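Side-chain contacts in 2,3-dihydroxybenzoate-AMP ligase (PDB 5KEI), which belongs to the ANL superfamily of AMP-binding enzymes, pairing a large N-terminal AMP-binding region with a smaller C-terminal domain: residues L211-T216 with K221-T226; P336-V341 with V371-Q376. All coordinates share one frame; numbering follows the deposited sequence.

How the contacts relate
Contact 1 (211-216 with 221-226) lies in the core, near the centre of the chain, and contact 2 (336-341 with 371-376) nearer the periphery; both lie in the large AMP-binding region. They share no element, and their nearest atoms are about 16 Å apart. In contact 1 two successive strands form a hairpin at a sheet edge, so main-chain hydrogen bonds set the register and apolar branches pack on both faces, one of which also carries a serine and an arginine. That buried arginine is paired outside the two segments, with Asp229. In contact 2, between two short helices, a partly exposed glutamate packs on alanines of the partner helix and pairs with Arg342 of that same helix.

Contact 1: L211-T216 with K221-T226; sequences LVSGGT and KLIPRT
Leu211 turns its CG anti to its carbonyl carbon (chi1 -58°), while Arg225 bends at chi2 and chi3 (-72° and -52°), so that CD1 of the leucine rests 3.5 Å from CG of the arginine. The arginine thus spends its methylenes on an apolar neighbour and sends its guanidinium onward, NE forming a salt bridge with Asp229 and NH1 a hydrogen bond to Ala356 O. On the same face the long arm of Ile223 reaches Ser213, its CD1 3.7 Å from the serine CB; the small Ser213 accepts this methyl while its OG hydrogen-bonds Glu357. On the other face the aliphatic Val212 and Leu222 meet, CG2 to CD2 at 4.1 Å, and both touch Phe137 of helix 131-141. Beta-branched Val212 and Ile223 suit the extended backbone. Leu211 and Ile223 form an antiparallel hydrogen-bonded pair, with Leu211 N to Ile223 O at 2.8 Å and Ile223 N to Leu211 O at 2.7 Å. One more backbone bond, Ser213 N to Lys221 O at 3.0 Å, follows just past the strand ends, before the chain turns at Gly214. This is a beta hairpin whose connection, rich in glycine and threonine and followed by Lys221, is consistent with the phosphate-binding loop of the ANL superfamily.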
loop_
_atom_site.group_PDB
_atom_site.type_symbol
_atom_site.label_atom_id
_atom_site.label_comp_id
_atom_site.label_asym_id
_atom_site.label_seq_id
_atom_site.Cartn_x
_atom_site.Cartn_y
_atom_site.Cartn_z
ATOM N N LEU A 211 -5.232 0.359 3.117
ATOM C CA LEU A 211 -3.784 0.572 3.054
ATOM C C LEU A 211 -3.514 1.990 2.579
ATOM O O LEU A 211 -4.391 2.651 2.021
ATOM C CB LEU A 211 -3.109 -0.439 2.126
ATOM C CG LEU A 211 -3.275 -1.929 2.438
ATOM C CD1 LEU A 211 -2.822 -2.754 1.256
ATOM C CD2 LEU A 211 -2.459 -2.319 3.663
ATOM N N VAL A 212 -2.297 2.450 2.827
ATOM C CA VAL A 212 -1.823 3.730 2.328
ATOM C C VAL A 212 -1.009 3.530 1.044
ATOM O O VAL A 212 -0.250 2.579 0.915
ATOM C CB VAL A 212 -0.980 4.458 3.399
ATOM C CG1 VAL A 212 -0.373 5.723 2.833
ATOM C CG2 VAL A 212 -1.855 4.796 4.601
ATOM N N SER A 213 -1.208 4.431 0.094
ATOM C CA SER A 213 -0.522 4.415 -1.183
ATOM C C SER A 213 0.827 5.133 -1.107
ATOM O O SER A 213 0.903 6.278 -0.654
ATOM C CB SER A 213 -1.411 5.079 -2.229
ATOM O OG SER A 213 -0.782 5.091 -3.490
ATOM N N GLY A 214 1.893 4.479 -1.558
ATOM C CA GLY A 214 3.214 5.093 -1.528
ATOM C C GLY A 214 3.459 6.020 -2.707
ATOM O O GLY A 214 4.368 5.783 -3.506
ATOM N N GLY A 215 2.667 7.086 -2.813
ATOM C CA GLY A 215 2.697 7.938 -3.990
ATOM C C GLY A 215 3.608 9.160 -3.961
ATOM O O GLY A 215 4.776 9.085 -3.567
ATOM N N THR A 216 3.058 10.292 -4.397
ATOM C CA THR A 216 3.817 11.530 -4.550
ATOM C C THR A 216 3.197 12.721 -3.813
ATOM O O THR A 216 2.353 12.544 -2.929
ATOM C CB THR A 216 3.971 11.905 -6.037
ATOM O OG1 THR A 216 4.849 13.030 -6.164
ATOM C CG2 THR A 216 2.617 12.237 -6.657
ATOM N N LYS A 221 -3.117 8.473 -0.969
ATOM C CA LYS A 221 -4.457 7.931 -1.136
ATOM C C LYS A 221 -4.657 6.711 -0.247
ATOM O O LYS A 221 -3.686 6.136 0.250
ATOM C CB LYS A 221 -4.712 7.601 -2.609
ATOM C CG LYS A 221 -4.777 8.849 -3.491
ATOM C CD LYS A 221 -4.541 8.534 -4.959
ATOM C CE LYS A 221 -3.274 9.232 -5.473
ATOM N NZ LYS A 221 -3.053 8.997 -6.932
ATOM N N LEU A 222 -5.919 6.358 -0.015
ATOM C CA LEU A 222 -6.254 5.163 0.740
ATOM C C LEU A 222 -6.760 4.067 -0.202
ATOM O O LEU A 222 -7.569 4.299 -1.104
ATOM C CB LEU A 222 -7.295 5.465 1.830
ATOM C CG LEU A 222 -6.854 6.485 2.881
ATOM C CD1 LEU A 222 -7.962 6.810 3.871
ATOM C CD2 LEU A 222 -5.590 6.011 3.596
ATOM N N ILE A 223 -6.263 2.864 0.030
ATOM C CA ILE A 223 -6.545 1.731 -0.830
ATOM C C ILE A 223 -7.386 0.723 -0.079
ATOM O O ILE A 223 -6.932 0.168 0.935
ATOM C CB ILE A 223 -5.229 1.072 -1.311
ATOM C CG1 ILE A 223 -4.450 2.052 -2.196
ATOM C CG2 ILE A 223 -5.512 -0.211 -2.056
ATOM C CD1 ILE A 223 -2.975 1.729 -2.333
ATOM N N PRO A 224 -8.618 0.482 -0.556
ATOM C CA PRO A 224 -9.467 -0.486 0.153
ATOM C C PRO A 224 -9.137 -1.918 -0.274
ATOM O O PRO A 224 -9.082 -2.242 -1.465
ATOM C CB PRO A 224 -10.881 -0.082 -0.258
ATOM C CG PRO A 224 -10.710 0.494 -1.624
ATOM C CD PRO A 224 -9.321 1.104 -1.687
ATOM N N ARG A 225 -8.862 -2.771 0.699
ATOM C CA ARG A 225 -8.655 -4.172 0.369
ATOM C C ARG A 225 -9.801 -4.918 1.015
ATOM O O ARG A 225 -10.091 -4.738 2.201
ATOM C CB ARG A 225 -7.288 -4.678 0.844
ATOM C CG ARG A 225 -6.092 -3.807 0.406
ATOM C CD ARG A 225 -5.762 -3.923 -1.092
ATOM N NE ARG A 225 -5.606 -5.328 -1.473
ATOM C CZ ARG A 225 -4.454 -5.938 -1.737
ATOM N NH1 ARG A 225 -3.307 -5.273 -1.714
ATOM N NH2 ARG A 225 -4.467 -7.219 -2.053
ATOM N N THR A 226 -10.493 -5.714 0.220
ATOM C CA THR A 226 -11.614 -6.464 0.744
ATOM C C THR A 226 -11.117 -7.671 1.519
ATOM O O THR A 226 -9.953 -8.063 1.395
ATOM C CB THR A 226 -12.534 -6.915 -0.376
ATOM O OG1 THR A 226 -11.837 -7.855 -1.203
ATOM C CG2 THR A 226 -12.936 -5.730 -1.208
#

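Contact 2: P336-V341 with V371-Q376; sequences PDAALV and VLENTQ
This is a small helix-to-helix packing contact, partly buried and toward the periphery of the AMP-binding region, where Ala338 and Ala339 of helix 335-344 meet Glu373 near the end of helix 369-374. The backbones come close, with 5.1 Å between the CA atoms of Ala338 and Glu373, and a residue as small as alanine suits such a place. The buried methyl of Ala338 points at the other helix and sits against both backbone and side chain of the acid: its CB is 3.7 Å from Glu373 CA and 3.8 Å from Glu373 CG. Beyond CG the glutamate is extended (chi2 -176°), which carries its carboxylate past Ala338 to the main chain of Ala339, where OE2 lies 3.6 Å from the alanine CA. From there OE2 forms a salt bridge with Arg342, one turn farther along helix 335-344. On the far side of helix 369-374, Thr375 OG1 donates to Val371 O at 2.6 Å, a fitting use of a hydroxyl where the helix ends. Glu373 therefore plays two parts, its aliphatic stem packing on a methyl and its charge paired with the same helix, which implies that van der Waals contact and electrostatics together join the two helices.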
loop_
_atom_site.group_PDB
_atom_site.type_symbol
_atom_site.label_atom_id
_atom_site.label_comp_id
_atom_site.label_asym_id
_atom_site.label_seq_id
_atom_site.Cartn_x
_atom_site.Cartn_y
_atom_site.Cartn_z
ATOM N N PRO A 336 23.954 -6.472 -10.181
ATOM C CA PRO A 336 25.160 -6.622 -9.345
ATOM C C PRO A 336 24.848 -6.710 -7.844
ATOM O O PRO A 336 25.474 -7.495 -7.136
ATOM C CB PRO A 336 25.973 -5.347 -9.654
ATOM C CG PRO A 336 25.563 -4.977 -11.038
ATOM C CD PRO A 336 24.104 -5.382 -11.166
ATOM N N ASP A 337 23.896 -5.924 -7.361
ATOM C CA ASP A 337 23.527 -5.985 -5.944
ATOM C C ASP A 337 22.799 -7.288 -5.622
ATOM O O ASP A 337 22.981 -7.852 -4.543
ATOM C CB ASP A 337 22.670 -4.784 -5.559
ATOM C CG ASP A 337 23.428 -3.484 -5.645
ATOM O OD1 ASP A 337 24.615 -3.466 -5.252
ATOM O OD2 ASP A 337 22.849 -2.478 -6.115
ATOM N N ALA A 338 21.999 -7.781 -6.563
ATOM C CA ALA A 338 21.412 -9.116 -6.430
ATOM C C ALA A 338 22.509 -10.141 -6.290
ATOM O O ALA A 338 22.410 -11.053 -5.460
ATOM C CB ALA A 338 20.532 -9.451 -7.607
ATOM N N ALA A 339 23.563 -9.971 -7.093
ATOM C CA ALA A 339 24.706 -10.882 -7.058
ATOM C C ALA A 339 25.318 -10.890 -5.679
ATOM O O ALA A 339 25.549 -11.962 -5.098
ATOM C CB ALA A 339 25.764 -10.486 -8.111
ATOM N N LEU A 340 25.585 -9.690 -5.163
ATOM C CA LEU A 340 26.180 -9.530 -3.832
ATOM C C LEU A 340 25.336 -10.213 -2.773
ATOM O O LEU A 340 25.835 -10.965 -1.936
ATOM C CB LEU A 340 26.339 -8.057 -3.472
ATOM C CG LEU A 340 26.949 -7.773 -2.097
ATOM C CD1 LEU A 340 28.386 -8.240 -2.074
ATOM C CD2 LEU A 340 26.878 -6.292 -1.799
ATOM N N VAL A 341 24.041 -9.947 -2.834
ATOM C CA VAL A 341 23.115 -10.485 -1.862
ATOM C C VAL A 341 23.123 -12.009 -1.835
ATOM O O VAL A 341 23.161 -12.605 -0.763
ATOM C CB VAL A 341 21.695 -9.983 -2.135
ATOM C CG1 VAL A 341 20.664 -10.849 -1.405
ATOM C CG2 VAL A 341 21.589 -8.526 -1.741
ATOM N N VAL A 371 17.340 -15.626 -13.303
ATOM C CA VAL A 371 15.997 -15.096 -13.113
ATOM C C VAL A 371 15.887 -14.349 -11.773
ATOM O O VAL A 371 15.260 -13.288 -11.702
ATOM C CB VAL A 371 14.952 -16.209 -13.206
ATOM C CG1 VAL A 371 13.571 -15.718 -12.742
ATOM C CG2 VAL A 371 14.874 -16.699 -14.636
ATOM N N LEU A 372 16.524 -14.887 -10.733
ATOM C CA LEU A 372 16.562 -14.240 -9.427
ATOM C C LEU A 372 17.303 -12.899 -9.473
ATOM O O LEU A 372 16.978 -11.973 -8.731
ATOM C CB LEU A 372 17.240 -15.141 -8.392
ATOM C CG LEU A 372 16.669 -16.533 -8.147
ATOM C CD1 LEU A 372 17.446 -17.260 -7.052
ATOM C CD2 LEU A 372 15.189 -16.461 -7.802
ATOM N N GLU A 373 18.294 -12.796 -10.348
ATOM C CA GLU A 373 19.199 -11.658 -10.319
ATOM C C GLU A 373 18.865 -10.610 -11.384
ATOM O O GLU A 373 19.242 -9.457 -11.238
ATOM C CB GLU A 373 20.660 -12.130 -10.464
ATOM C CG GLU A 373 21.172 -12.878 -9.224
ATOM C CD GLU A 373 22.655 -13.280 -9.272
ATOM O OE1 GLU A 373 23.351 -12.969 -10.265
ATOM O OE2 GLU A 373 23.126 -13.916 -8.296
ATOM N N ASN A 374 18.134 -10.980 -12.430
ATOM C CA ASN A 374 17.887 -10.015 -13.498
ATOM C C ASN A 374 16.426 -9.708 -13.785
ATOM O O ASN A 374 16.133 -9.000 -14.755
ATOM C CB ASN A 374 18.538 -10.489 -14.798
ATOM C CG ASN A 374 20.031 -10.629 -14.670
ATOM O OD1 ASN A 374 20.770 -9.678 -14.895
ATOM N ND2 ASN A 374 20.484 -11.820 -14.310
ATOM N N THR A 375 15.512 -10.258 -12.984
ATOM C CA THR A 375 14.082 -9.997 -13.189
ATOM C C THR A 375 13.417 -9.501 -11.908
ATOM O O THR A 375 13.946 -9.682 -10.816
ATOM C CB THR A 375 13.306 -11.264 -13.705
ATOM O OG1 THR A 375 13.106 -12.205 -12.638
ATOM C CG2 THR A 375 14.056 -11.937 -14.846
ATOM N N GLN A 376 12.250 -8.881 -12.043
ATOM C CA GLN A 376 11.443 -8.566 -10.873
ATOM C C GLN A 376 10.191 -9.466 -10.827
ATOM O O GLN A 376 9.112 -9.015 -10.435
ATOM C CB GLN A 376 11.046 -7.080 -10.859
ATOM C CG GLN A 376 12.181 -6.108 -10.544
ATOM C CD GLN A 376 13.305 -6.127 -11.569
ATOM O OE1 GLN A 376 13.132 -5.687 -12.720
ATOM N NE2 GLN A 376 14.478 -6.631 -11.152
#